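Long-range contact in dTDP-glucose 4,6-dehydratase (Klebsiella pneumoniae, PDB 5U4Q), which probably converts dTDP-glucose to its 4-keto-6-deoxy derivative by an NAD-dependent dehydration: residues N136-E144 with T301-Y309. Sequence-based numbering, arbitrary orientation. Where two conformers were deposited one is given.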
ATOM      1  N   ASN A 136     -14.490  -3.075  -8.101  1.00 22.49           N
ATOM      2  CA  ASN A 136     -15.029  -2.388  -9.282  1.00 22.09           C
ATOM      3  C   ASN A 136     -15.813  -3.335 -10.187  1.00 24.18           C
ATOM      4  O   ASN A 136     -15.423  -4.489 -10.379  1.00 23.77           O
ATOM      5  CB  ASN A 136     -13.930  -1.776 -10.160  1.00 22.33           C
ATOM      6  CG  ASN A 136     -13.171  -0.645  -9.490  1.00 22.68           C
ATOM      7  OD1 ASN A 136     -13.199  -0.474  -8.261  1.00 25.04           O
ATOM      8  ND2 ASN A 136     -12.442   0.110 -10.301  1.00 21.03           N
ATOM      9  N   ARG A 137     -16.919  -2.832 -10.739  0.50 27.36           N
ATOM     10  CA  ARG A 137     -17.771  -3.603 -11.653  0.50 29.14           C
ATOM     11  C   ARG A 137     -17.940  -2.986 -13.049  0.50 27.10           C
ATOM     12  O   ARG A 137     -18.271  -3.697 -13.988  0.50 28.92           O
ATOM     13  CB  ARG A 137     -19.143  -3.855 -11.010  0.50 32.13           C
ATOM     14  CG  ARG A 137     -19.194  -5.159 -10.227  0.50 35.11           C
ATOM     15  CD  ARG A 137     -20.362  -5.232  -9.255  0.50 39.58           C
ATOM     16  NE  ARG A 137     -20.047  -4.550  -8.006  0.50 42.39           N
ATOM     17  CZ  ARG A 137     -20.804  -4.581  -6.917  0.50 42.03           C
ATOM     18  NH1 ARG A 137     -20.412  -3.932  -5.835  0.50 42.60           N
ATOM     19  NH2 ARG A 137     -21.946  -5.258  -6.906  0.50 43.80           N
ATOM     20  N   LYS A 138     -17.695  -1.684 -13.187  1.00 26.79           N
ATOM     21  CA  LYS A 138     -17.834  -1.011 -14.489  1.00 27.12           C
ATOM     22  C   LYS A 138     -16.760  -1.505 -15.455  1.00 27.82           C
ATOM     23  O   LYS A 138     -15.563  -1.415 -15.148  1.00 28.20           O
ATOM     24  CB  LYS A 138     -17.725   0.507 -14.334  1.00 28.97           C
ATOM     25  CG  LYS A 138     -17.897   1.270 -15.648  1.00 29.40           C
ATOM     26  CD  LYS A 138     -16.825   2.337 -15.879  1.00 35.23           C
ATOM     27  CE  LYS A 138     -15.434   1.714 -15.851  1.00 32.20           C
ATOM     28  NZ  LYS A 138     -14.362   2.416 -16.598  1.00 31.19           N
HETATM   29  N   MSE A 139     -17.184  -2.041 -16.604  1.00 26.83           N
HETATM   30  CA  MSE A 139     -16.263  -2.530 -17.639  1.00 27.03           C
HETATM   31  C   MSE A 139     -16.263  -1.589 -18.820  1.00 28.17           C
HETATM   32  O   MSE A 139     -17.281  -0.950 -19.094  1.00 29.39           O
HETATM   33  CB  MSE A 139     -16.692  -3.884 -18.175  1.00 28.77           C
HETATM   34  CG  MSE A 139     -16.788  -4.943 -17.096  1.00 28.39           C
HETATM   35 SE   MSE A 139     -15.038  -5.170 -16.220  1.00 29.86          SE
HETATM   36  CE  MSE A 139     -15.684  -6.370 -14.790  1.00 30.94           C
ATOM     37  N   PRO A 140     -15.134  -1.447 -19.526  1.00 24.27           N
ATOM     38  CA  PRO A 140     -13.863  -2.114 -19.219  1.00 23.29           C
ATOM     39  C   PRO A 140     -13.125  -1.470 -18.053  1.00 21.39           C
ATOM     40  O   PRO A 140     -13.331  -0.317 -17.779  1.00 21.78           O
ATOM     41  CB  PRO A 140     -13.042  -1.843 -20.474  1.00 24.52           C
ATOM     42  CG  PRO A 140     -13.505  -0.503 -20.907  1.00 24.27           C
ATOM     43  CD  PRO A 140     -15.000  -0.538 -20.676  1.00 24.85           C
ATOM     44  N   PHE A 141     -12.252  -2.223 -17.392  1.00 20.61           N
ATOM     45  CA  PHE A 141     -11.410  -1.642 -16.360  1.00 21.08           C
ATOM     46  C   PHE A 141     -10.452  -0.646 -17.012  1.00 20.26           C
ATOM     47  O   PHE A 141      -9.722  -1.005 -17.940  1.00 19.99           O
ATOM     48  CB  PHE A 141     -10.588  -2.721 -15.622  1.00 22.32           C
ATOM     49  CG  PHE A 141     -11.388  -3.634 -14.729  1.00 24.15           C
ATOM     50  CD1 PHE A 141     -12.466  -3.162 -13.964  1.00 24.33           C
ATOM     51  CD2 PHE A 141     -11.003  -4.957 -14.572  1.00 27.07           C
ATOM     52  CE1 PHE A 141     -13.177  -4.022 -13.116  1.00 25.99           C
ATOM     53  CE2 PHE A 141     -11.686  -5.805 -13.714  1.00 28.75           C
ATOM     54  CZ  PHE A 141     -12.773  -5.339 -12.982  1.00 25.75           C
ATOM     55  N   SER A 142     -10.437   0.589 -16.511  1.00 18.26           N
ATOM     56  CA  SER A 142      -9.615   1.640 -17.050  1.00 18.84           C
ATOM     57  C   SER A 142      -8.749   2.248 -15.956  1.00 17.85           C
ATOM     58  O   SER A 142      -9.159   2.309 -14.783  1.00 18.38           O
ATOM     59  CB  SER A 142     -10.540   2.750 -17.611  1.00 19.12           C
ATOM     60  OG  SER A 142      -9.870   3.988 -17.818  1.00 20.95           O
ATOM     61  N   THR A 143      -7.561   2.715 -16.319  1.00 16.81           N
ATOM     62  CA  THR A 143      -6.737   3.408 -15.345  1.00 16.75           C
ATOM     63  C   THR A 143      -7.354   4.745 -14.865  1.00 18.06           C
ATOM     64  O   THR A 143      -6.834   5.394 -13.945  1.00 18.88           O
ATOM     65  CB  THR A 143      -5.342   3.674 -15.886  1.00 15.66           C
ATOM     66  OG1 THR A 143      -5.436   4.373 -17.118  1.00 16.95           O
ATOM     67  CG2 THR A 143      -4.566   2.374 -16.065  1.00 17.35           C
ATOM     68  N   GLU A 144      -8.447   5.176 -15.486  1.00 18.99           N
ATOM     69  CA  GLU A 144      -9.169   6.344 -14.975  1.00 20.92           C
ATOM     70  C   GLU A 144     -10.032   5.979 -13.742  1.00 21.71           C
ATOM     71  O   GLU A 144     -10.483   6.887 -13.026  1.00 21.14           O
ATOM     72  CB  GLU A 144     -10.115   6.899 -16.047  1.00 24.80           C
ATOM     73  CG  GLU A 144      -9.415   7.485 -17.243  1.00 27.30           C
ATOM     74  CD  GLU A 144     -10.367   7.792 -18.377  1.00 34.01           C
ATOM     75  OE1 GLU A 144     -11.596   7.760 -18.163  1.00 43.50           O
ATOM     76  OE2 GLU A 144      -9.876   8.059 -19.493  1.00 42.99           O
ATOM     77  N   THR A 301     -16.105  -9.502 -18.248  1.00 42.24           N
ATOM     78  CA  THR A 301     -14.931  -8.732 -17.854  1.00 42.20           C
ATOM     79  C   THR A 301     -14.131  -8.267 -19.066  1.00 39.19           C
ATOM     80  O   THR A 301     -14.066  -8.971 -20.077  1.00 40.23           O
ATOM     81  CB  THR A 301     -13.978  -9.565 -16.988  1.00 45.58           C
ATOM     82  OG1 THR A 301     -13.494 -10.671 -17.756  1.00 47.55           O
ATOM     83  CG2 THR A 301     -14.688 -10.086 -15.744  1.00 46.64           C
ATOM     84  N   SER A 302     -13.513  -7.089 -18.942  1.00 34.21           N
ATOM     85  CA  SER A 302     -12.685  -6.505 -20.012  1.00 31.47           C
ATOM     86  C   SER A 302     -11.841  -5.345 -19.490  1.00 29.13           C
ATOM     87  O   SER A 302     -12.146  -4.753 -18.454  1.00 26.44           O
ATOM     88  CB  SER A 302     -13.537  -6.032 -21.186  1.00 32.71           C
ATOM     89  OG  SER A 302     -14.560  -5.154 -20.755  1.00 34.48           O
ATOM     90  N   ALA A 303     -10.778  -5.036 -20.219  1.00 28.48           N
ATOM     91  CA  ALA A 303      -9.836  -3.986 -19.835  1.00 27.06           C
ATOM     92  C   ALA A 303      -9.485  -3.074 -20.989  1.00 22.73           C
ATOM     93  O   ALA A 303      -9.374  -3.517 -22.150  1.00 24.76           O
ATOM     94  CB  ALA A 303      -8.568  -4.619 -19.291  1.00 26.69           C
ATOM     95  N   ASP A 304      -9.303  -1.800 -20.675  1.00 20.11           N
ATOM     96  CA  ASP A 304      -8.951  -0.785 -21.670  1.00 18.80           C
ATOM     97  C   ASP A 304      -7.422  -0.619 -21.761  1.00 20.92           C
ATOM     98  O   ASP A 304      -6.764  -0.241 -20.776  1.00 19.64           O
ATOM     99  CB  ASP A 304      -9.604   0.554 -21.295  1.00 21.69           C
ATOM    100  CG  ASP A 304      -9.299   1.706 -22.285  1.00 21.83           C
ATOM    101  OD1 ASP A 304      -8.625   1.507 -23.310  1.00 23.89           O
ATOM    102  OD2 ASP A 304      -9.770   2.840 -22.032  1.00 25.72           O
ATOM    103  N   THR A 305      -6.878  -0.882 -22.946  1.00 22.16           N
ATOM    104  CA  THR A 305      -5.447  -0.692 -23.184  1.00 24.10           C
ATOM    105  C   THR A 305      -5.147   0.372 -24.251  1.00 24.42           C
ATOM    106  O   THR A 305      -4.029   0.401 -24.811  1.00 24.41           O
ATOM    107  CB  THR A 305      -4.766  -2.012 -23.551  1.00 25.65           C
ATOM    108  OG1 THR A 305      -5.386  -2.561 -24.713  1.00 29.57           O
ATOM    109  CG2 THR A 305      -4.897  -3.003 -22.423  1.00 27.02           C
ATOM    110  N   GLN A 306      -6.097   1.278 -24.509  1.00 24.82           N
ATOM    111  CA  GLN A 306      -5.854   2.394 -25.451  1.00 25.19           C
ATOM    112  C   GLN A 306      -4.651   3.282 -25.065  1.00 24.15           C
ATOM    113  O   GLN A 306      -3.899   3.730 -25.947  1.00 23.16           O
ATOM    114  CB  GLN A 306      -7.139   3.257 -25.646  1.00 29.02           C
ATOM    115  CG  GLN A 306      -6.968   4.680 -26.214  1.00 29.82           C
ATOM    116  CD  GLN A 306      -6.681   5.766 -25.161  1.00 30.56           C
ATOM    117  OE1 GLN A 306      -7.379   5.881 -24.157  1.00 33.23           O
ATOM    118  NE2 GLN A 306      -5.686   6.604 -25.426  1.00 34.77           N
ATOM    119  N   PRO A 307      -4.473   3.564 -23.757  1.00 20.24           N
ATOM    120  CA  PRO A 307      -3.362   4.434 -23.471  1.00 20.81           C
ATOM    121  C   PRO A 307      -2.012   3.815 -23.891  1.00 20.16           C
ATOM    122  O   PRO A 307      -1.157   4.546 -24.427  1.00 21.51           O
ATOM    123  CB  PRO A 307      -3.494   4.684 -21.968  1.00 19.87           C
ATOM    124  CG  PRO A 307      -4.956   4.585 -21.713  1.00 19.38           C
ATOM    125  CD  PRO A 307      -5.420   3.487 -22.625  1.00 18.79           C
ATOM    126  N   LEU A 308      -1.822   2.505 -23.697  1.00 20.82           N
ATOM    127  CA  LEU A 308      -0.523   1.900 -24.056  1.00 21.65           C
ATOM    128  C   LEU A 308      -0.392   1.798 -25.583  1.00 22.48           C
ATOM    129  O   LEU A 308       0.719   1.926 -26.124  1.00 23.71           O
ATOM    130  CB  LEU A 308      -0.290   0.570 -23.330  1.00 22.58           C
ATOM    131  CG  LEU A 308       1.143   0.008 -23.267  1.00 27.08           C
ATOM    132  CD1 LEU A 308       2.111   1.003 -22.647  1.00 24.80           C
ATOM    133  CD2 LEU A 308       1.178  -1.290 -22.479  1.00 29.18           C
ATOM    134  N   TYR A 309      -1.526   1.636 -26.281  1.00 22.26           N
ATOM    135  CA  TYR A 309      -1.523   1.662 -27.756  1.00 22.12           C
ATOM    136  C   TYR A 309      -1.130   3.035 -28.268  1.00 22.34           C
ATOM    137  O   TYR A 309      -0.325   3.137 -29.175  1.00 23.38           O
ATOM    138  CB  TYR A 309      -2.893   1.259 -28.364  1.00 24.62           C
ATOM    139  CG  TYR A 309      -2.911   1.387 -29.882  1.00 25.63           C
ATOM    140  CD1 TYR A 309      -2.339   0.411 -30.686  1.00 28.06           C
ATOM    141  CD2 TYR A 309      -3.457   2.512 -30.509  1.00 25.48           C
ATOM    142  CE1 TYR A 309      -2.320   0.538 -32.071  1.00 29.47           C
ATOM    143  CE2 TYR A 309      -3.434   2.643 -31.901  1.00 27.74           C
ATOM    144  CZ  TYR A 309      -2.870   1.646 -32.670  1.00 28.18           C
ATOM    145  OH  TYR A 309      -2.831   1.750 -34.045  1.00 30.33           O
TER
HETATM  146  O   HOH W   1      -8.397   4.167 -20.137  1.00 21.60           O
HETATM  147  O   HOH W   2      -6.852   2.141 -19.222  1.00 17.58           O
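With CG beside its backbone N (chi1 -58°) and a second bend at chi2, the selenomethionine M139 folds back over T301 and S302: its CE lies 4.0 Å from T301 CG2, the two side chains running alongside one another. The same fold sets M139 SE over the centre of the F141 ring, 3.8 Å above its plane, a Met-aromatic arrangement in selenium form. D304 instead extends CG anti to its backbone N (chi1 -180°), which sends the carboxylate away from P140, toward the water it shares with S142, while D304 CB stays against P140 CG.

The case illustrates how two loops are joined by a single beta bridge, F141 with A303. F141 N donates to S302 O at 2.7 Å, and D304 N returns a nearly straight bond to F141 O at 2.9 Å, so that F141 is held by both its backbone polar groups. P140, which follows a cis peptide bond, packs its CB 3.7 Å from S302 OG.

Beyond the bridge, water continues the pairing. One molecule donates to D304 OD2 and is hydrogen-bonded to S142 OG; another accepts from T143 N and donates to D304 O. The other carboxylate oxygen, D304 OD1, takes Q306 N at 2.8 Å in an Asx turn that leads into helix 306-312, while S142 OG closes an ST turn with E144 N.

Y133 stacks on the F141 ring, and near the start of the segment 136-144 R137 and K138 bond through their backbone N atoms to E247 of the second subunit. The contact is a surface one on the Rossmann-type fold of this epimerase/dehydratase family: the loop between strand 123-129 and helix 153-172 meets the approach to helix 306-312, with N262 of strand 258-263 bonded to D304 O and F182 of strand 176-185 touching A303, all three strands belonging to the parallel sheet.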